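Local structure of SPbeta prophage-derived uncharacterized protein YopT (2DLB) at residues L16-K19 and V25-T28; N36-K41 and S58-E63; F45-A48 and V52-F55. The protein is of unknown function and forms a homodimer in which beta strands of the two subunits pair into a continuous antiparallel sheet. All blocks are in the same frame, centred on the assembly; numbering follows the deposited sequence.

Interaction 1. Residues L16-K19 and V25-T28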
# COMPACT_ATOMS: atom_id res chain seq x y z
N LEU A 16 -9.08 7.16 -6.92
CA LEU A 16 -8.59 7.47 -8.26
C LEU A 16 -9.76 7.99 -9.09
O LEU A 16 -10.78 7.27 -9.21
CB LEU A 16 -8.05 6.32 -9.06
CG LEU A 16 -6.60 5.94 -9.18
CD1 LEU A 16 -6.53 4.68 -10.04
CD2 LEU A 16 -5.73 7.07 -9.73
N LYS A 17 -9.65 9.18 -9.63
CA LYS A 17 -10.66 9.84 -10.44
C LYS A 17 -10.25 9.81 -11.90
O LYS A 17 -9.07 9.91 -12.24
CB LYS A 17 -10.89 11.31 -10.05
CG LYS A 17 -11.61 11.53 -8.72
CD LYS A 17 -11.49 13.02 -8.38
CE LYS A 17 -12.58 13.42 -7.41
NZ LYS A 17 -12.07 14.48 -6.49
N ASN A 18 -11.23 9.71 -12.77
CA ASN A 18 -10.91 9.76 -14.21
C ASN A 18 -12.15 10.21 -14.96
O ASN A 18 -13.16 10.54 -14.34
CB ASN A 18 -10.35 8.44 -14.71
CG ASN A 18 -11.29 7.25 -14.56
OD1 ASN A 18 -12.50 7.43 -14.54
ND2 ASN A 18 -10.74 6.06 -14.46
N LYS A 19 -12.04 10.30 -16.27
CA LYS A 19 -13.10 10.70 -17.17
C LYS A 19 -13.36 9.50 -18.09
O LYS A 19 -12.43 8.83 -18.55
CB LYS A 19 -12.71 11.96 -17.93
CG LYS A 19 -12.56 13.20 -17.06
CD LYS A 19 -12.62 14.53 -17.79
CE LYS A 19 -12.35 15.70 -16.86
NZ LYS A 19 -11.71 16.87 -17.54
N VAL A 25 -16.03 1.76 -18.42
CA VAL A 25 -14.78 2.20 -19.01
C VAL A 25 -13.93 2.78 -17.91
O VAL A 25 -12.73 2.55 -17.86
CB VAL A 25 -15.01 3.20 -20.16
CG1 VAL A 25 -13.67 3.81 -20.55
CG2 VAL A 25 -15.73 2.50 -21.33
N SER A 26 -14.52 3.51 -16.95
CA SER A 26 -13.76 4.02 -15.81
C SER A 26 -13.03 2.92 -15.08
O SER A 26 -11.84 3.03 -14.73
CB SER A 26 -14.70 4.76 -14.86
OG SER A 26 -13.95 5.34 -13.79
N GLU A 27 -13.75 1.81 -14.85
CA GLU A 27 -13.14 0.65 -14.20
C GLU A 27 -12.03 -0.01 -15.02
O GLU A 27 -11.00 -0.42 -14.48
CB GLU A 27 -14.19 -0.39 -13.76
CG GLU A 27 -15.08 0.10 -12.63
CD GLU A 27 -16.01 -0.92 -12.02
OE1 GLU A 27 -16.18 -2.00 -12.62
OE2 GLU A 27 -16.62 -0.63 -10.96
N THR A 28 -12.23 -0.14 -16.34
CA THR A 28 -11.17 -0.69 -17.19
C THR A 28 -9.92 0.15 -17.10
O THR A 28 -8.80 -0.40 -17.05
CB THR A 28 -11.72 -0.75 -18.64
OG1 THR A 28 -12.85 -1.64 -18.67
CG2 THR A 28 -10.65 -1.23 -19.58
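Asn18 and Ser26 meet through a two-point grip, the carboxamide of Asn18 presenting both of its ends to one serine. Its oxygen takes the hydroxyl: Ser26 OG donates to Asn18 OD1 at 2.7 Å, in the carbonyl plane and on a lone pair, with a C=O...donor angle of 115°. Its nitrogen turns to the serine backbone, Asn18 ND2 giving a hydrogen to Ser26 O at 3.2 Å with an N-H...O angle of 154°. That acceptor lies close to the amide plane, so both bonds together fix the flip and the rotation of the carboxamide. Asn18 CG sits between the backbone N and the carbonyl carbon (chi1 61°), which carries the amide from the strand to the helix. The contact thus ties the end of strand 3-19 to the first turns of helix 23-35, across a short strand-to-helix connection. The nearest CA atoms, of Asn18 and Ser26, are 6.6 Å apart, and the Asn18 side chain spans this. Around this pair, Asn18 also packs on Leu29 and Val30 of the helix. From the second subunit, Asn6 hydrogen-bonds Ser26 OG through its ND2, and Tyr4 packs on both residues.

Interaction 2. Residues N36-K41 and S58-E63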
# COMPACT_ATOMS: atom_id res chain seq x y z
N ASN A 36 -0.70 -3.01 -13.71
CA ASN A 36 0.71 -2.65 -13.94
C ASN A 36 1.44 -2.36 -12.64
O ASN A 36 2.65 -2.07 -12.76
CB ASN A 36 0.78 -1.46 -14.89
CG ASN A 36 0.54 -1.87 -16.34
OD1 ASN A 36 0.90 -2.99 -16.71
ND2 ASN A 36 -0.08 -0.97 -17.07
N LEU A 37 0.85 -2.45 -11.47
CA LEU A 37 1.55 -2.26 -10.22
C LEU A 37 1.90 -3.59 -9.54
O LEU A 37 2.65 -3.57 -8.58
CB LEU A 37 0.71 -1.48 -9.20
CG LEU A 37 0.32 -0.06 -9.60
CD1 LEU A 37 -0.64 0.55 -8.59
CD2 LEU A 37 1.59 0.77 -9.81
N LEU A 38 1.32 -4.71 -9.99
CA LEU A 38 1.33 -5.94 -9.25
C LEU A 38 2.74 -6.40 -8.86
O LEU A 38 2.87 -6.99 -7.79
CB LEU A 38 0.64 -7.07 -10.02
CG LEU A 38 -0.86 -6.97 -10.16
CD1 LEU A 38 -1.31 -8.13 -11.06
CD2 LEU A 38 -1.59 -7.06 -8.84
N LEU A 39 3.72 -6.15 -9.73
CA LEU A 39 5.06 -6.67 -9.48
C LEU A 39 5.99 -5.62 -8.90
O LEU A 39 7.18 -5.85 -8.80
CB LEU A 39 5.65 -7.27 -10.76
CG LEU A 39 4.83 -8.39 -11.39
CD1 LEU A 39 5.56 -8.87 -12.64
CD2 LEU A 39 4.58 -9.53 -10.40
N SER A 40 5.46 -4.47 -8.49
CA SER A 40 6.29 -3.44 -7.89
C SER A 40 7.06 -4.01 -6.69
O SER A 40 6.52 -4.72 -5.86
CB SER A 40 5.41 -2.27 -7.46
OG SER A 40 6.11 -1.35 -6.68
N LYS A 41 8.34 -3.63 -6.59
CA LYS A 41 9.22 -4.14 -5.55
C LYS A 41 9.28 -3.25 -4.32
O LYS A 41 9.85 -3.67 -3.30
CB LYS A 41 10.65 -4.31 -6.11
CG LYS A 41 10.69 -5.28 -7.27
CD LYS A 41 10.45 -6.72 -6.91
CE LYS A 41 10.88 -7.62 -8.05
NZ LYS A 41 10.28 -8.96 -8.04
N SER A 58 6.47 -7.31 -1.07
CA SER A 58 6.50 -8.73 -1.33
C SER A 58 5.36 -9.24 -2.20
O SER A 58 5.51 -10.24 -2.92
CB SER A 58 6.46 -9.51 0.00
OG SER A 58 5.54 -8.93 0.92
N ASP A 59 4.21 -8.61 -2.10
CA ASP A 59 2.99 -9.05 -2.75
C ASP A 59 2.02 -7.94 -2.86
O ASP A 59 2.02 -7.11 -1.97
CB ASP A 59 2.29 -10.21 -1.95
CG ASP A 59 1.10 -10.77 -2.69
OD1 ASP A 59 1.29 -11.05 -3.90
OD2 ASP A 59 -0.01 -10.95 -2.15
N MSE A 60 1.19 -7.96 -3.89
CA MSE A 60 0.09 -7.04 -4.02
C MSE A 60 -1.13 -7.70 -4.66
O MSE A 60 -0.91 -8.43 -5.62
CB MSE A 60 0.44 -5.86 -4.95
CG MSE A 60 -0.80 -4.97 -5.12
SE MSE A 60 -0.26 -3.72 -6.38
CE MSE A 60 -1.99 -2.94 -6.59
N GLU A 61 -2.28 -7.37 -4.14
CA GLU A 61 -3.54 -7.72 -4.78
C GLU A 61 -4.40 -6.46 -4.74
O GLU A 61 -4.15 -5.61 -3.90
CB GLU A 61 -4.22 -8.89 -4.13
CG GLU A 61 -3.49 -10.23 -4.26
CD GLU A 61 -2.82 -10.44 -2.90
OE1 GLU A 61 -2.14 -11.47 -2.78
OE2 GLU A 61 -3.03 -9.57 -2.01
N TYR A 62 -5.39 -6.35 -5.58
CA TYR A 62 -6.30 -5.22 -5.54
C TYR A 62 -7.69 -5.63 -5.98
O TYR A 62 -7.86 -6.62 -6.70
CB TYR A 62 -5.75 -4.04 -6.41
CG TYR A 62 -5.88 -4.36 -7.88
CD1 TYR A 62 -4.88 -5.10 -8.50
CD2 TYR A 62 -6.97 -3.89 -8.62
CE1 TYR A 62 -5.00 -5.39 -9.84
CE2 TYR A 62 -7.08 -4.21 -9.95
CZ TYR A 62 -6.09 -4.95 -10.55
OH TYR A 62 -6.27 -5.22 -11.88
N GLU A 63 -8.62 -4.75 -5.60
CA GLU A 63 -9.99 -4.89 -6.14
C GLU A 63 -10.64 -3.52 -6.09
O GLU A 63 -10.46 -2.80 -5.10
CB GLU A 63 -10.78 -5.93 -5.38
CG GLU A 63 -11.15 -5.53 -4.01
CD GLU A 63 -12.14 -6.40 -3.26
OE1 GLU A 63 -12.70 -7.36 -3.88
OE2 GLU A 63 -12.34 -6.09 -2.05
O HOH W 1 1.97 -9.20 -6.59
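Leu37 touches Met60, while Leu38 touches both Met60 and Tyr62, where a type I beta turn that follows helix 23-35, running from Leu37 to Ser40 and closed by the Ser40 N to Leu37 O hydrogen bond, packs on strand 52-69. Met60, deposited as selenomethionine, is fully extended: CG stands anti to the backbone N (chi1 176°) and the chain stays straight to its methyl. This shape carries SE to the start of the turn, where Leu37 CB is 3.7 Å from Met60 SE. Leu37 O is likewise 3.7 Å from Met60 SE, so the selenium's neighbours are both apolar and polar.

Leu38 works through one branch. Tyr62 CG sits between the backbone N and the carbonyl carbon (chi1 72°), and the ring edge meets Leu38 CD2 in the ring plane, 3.8 Å from Tyr62 CD1; the two side chains cross at about a right angle. The same methyl, Leu38 CD2, lies 3.6 Å from Met60 O. Tyr62 is held at its far end by Glu35, whose OE1 hydrogen-bonds the phenol OH, while Thr31 and Cys34 of the helix also touch it. From the second subunit, Leu12 packs on Met60. No direct hydrogen bond joins the segments; instead water 1 lies 2.7 Å from Leu38 O, to which it probably donates, and accepts from Met60 N at 3.1 Å.

Interaction 3. Residues F45-A48 and V52-F55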
# COMPACT_ATOMS: atom_id res chain seq x y z
N PHE A 45 5.33 5.58 1.55
CA PHE A 45 4.25 6.32 2.20
C PHE A 45 4.70 7.75 2.49
O PHE A 45 5.76 7.95 3.06
CB PHE A 45 3.81 5.66 3.50
CG PHE A 45 3.10 4.35 3.26
CD1 PHE A 45 3.79 3.21 3.07
CD2 PHE A 45 1.72 4.35 3.19
CE1 PHE A 45 3.12 2.03 2.79
CE2 PHE A 45 1.07 3.17 2.93
CZ PHE A 45 1.75 2.01 2.73
N LEU A 46 3.88 8.74 2.12
CA LEU A 46 4.02 10.13 2.50
C LEU A 46 3.26 10.27 3.83
O LEU A 46 2.03 10.33 3.87
CB LEU A 46 3.45 11.04 1.44
CG LEU A 46 3.46 12.54 1.79
CD1 LEU A 46 4.85 13.05 2.07
CD2 LEU A 46 2.81 13.30 0.64
N LYS A 47 4.01 10.26 4.94
CA LYS A 47 3.44 10.22 6.28
C LYS A 47 2.87 11.58 6.63
O LYS A 47 3.10 12.59 5.96
CB LYS A 47 4.52 9.72 7.24
CG LYS A 47 4.92 8.29 7.02
CD LYS A 47 6.05 7.70 7.84
CE LYS A 47 7.41 8.27 7.57
NZ LYS A 47 8.42 7.56 8.47
N ALA A 48 2.10 11.59 7.71
CA ALA A 48 1.40 12.81 8.14
C ALA A 48 2.39 13.94 8.36
O ALA A 48 2.03 15.09 8.09
CB ALA A 48 0.59 12.57 9.40
N VAL A 52 8.84 10.70 3.99
CA VAL A 52 8.53 9.57 3.11
C VAL A 52 9.29 8.37 3.59
O VAL A 52 10.51 8.45 3.83
CB VAL A 52 8.86 9.93 1.66
CG1 VAL A 52 8.72 8.67 0.81
CG2 VAL A 52 7.99 11.10 1.20
N GLU A 53 8.61 7.26 3.74
CA GLU A 53 9.25 6.01 4.14
C GLU A 53 9.02 4.94 3.05
O GLU A 53 7.88 4.73 2.63
CB GLU A 53 8.75 5.53 5.48
CG GLU A 53 9.49 4.33 6.04
CD GLU A 53 9.15 3.91 7.44
OE1 GLU A 53 8.26 4.57 8.03
OE2 GLU A 53 9.75 2.90 7.91
N ASN A 54 10.11 4.26 2.67
CA ASN A 54 10.08 3.20 1.68
C ASN A 54 10.17 1.82 2.31
O ASN A 54 10.87 1.61 3.32
CB ASN A 54 11.29 3.34 0.74
CG ASN A 54 11.36 4.69 0.10
OD1 ASN A 54 10.39 5.34 -0.19
ND2 ASN A 54 12.57 5.16 0.01
N PHE A 55 9.45 0.88 1.75
CA PHE A 55 9.40 -0.49 2.21
C PHE A 55 9.53 -1.49 1.05
O PHE A 55 9.00 -1.23 -0.05
CB PHE A 55 8.07 -0.84 2.89
CG PHE A 55 7.74 0.03 4.07
CD1 PHE A 55 8.20 -0.36 5.32
CD2 PHE A 55 7.00 1.18 3.93
CE1 PHE A 55 7.93 0.43 6.39
CE2 PHE A 55 6.74 1.97 5.03
CZ PHE A 55 7.20 1.57 6.25
O HOH W 2 10.74 8.03 6.75
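Phe45 and Glu53 form a hydrogen-bonded pair of an antiparallel beta hairpin made by strands 42-46 and 52-69. Two backbone bonds define it: Phe45 N donates to Glu53 O at 2.9 Å, and Glu53 N to Phe45 O at 3.0 Å. Leu46 and Val52 follow as a non-hydrogen-bonded pair, their CA atoms drawing in to 4.6 Å. Here Val52 CA also makes a CA-H...O contact with Phe45 O.

The apolar contacts lie on both faces of the hairpin. On the face of Leu46 and Val52, Leu46 CD1 touches Val52 CG2 at 3.8 Å. On the other, the rings of Phe45 and Phe55 meet at their rims, CD1 of Phe45 beside CE2 of Phe55, and do not stack; their planes are at 73° and their centroids 6.0 Å apart. Leu10 and Leu12 of strand 3-19 pack on Phe45, while Ile14 of the second subunit packs on Phe55.

The charged contact closes the loop end. Lys47 bends at chi3 (-68°), which brings CE against Glu53 CB, the two chains crossing at a slant. The extended Glu53 chain, CG anti to the backbone N, holds the carboxylate beneath the ammonium, which meets it from above its plane, 43° out of it. Lys47 NZ and Glu53 OE1 form this salt bridge at 3.0 Å, and water 2 accepts from Lys47 NZ at 2.9 Å.

How the interactions relate
All three contacts are partly buried and touch the second subunit, but their chemistry differs with their place. Interaction 1 is wholly polar and joins strand 3-19 to helix 23-35, on the opposite side of the chain's centre from interaction 3, the two centres being about 26 Å apart. The centre of interaction 2 is about 8 Å from the chain's centre, against about 14 Å for the other two; it is mainly apolar, with one water between backbones. Only interaction 3 pairs backbones between its own two segments, adding aromatic packing and a salt bridge near the turn. Interactions 2 and 3 share strand 52-69, and segments 45-48 and 52-55 fall between 36-41 and 58-63 in the chain.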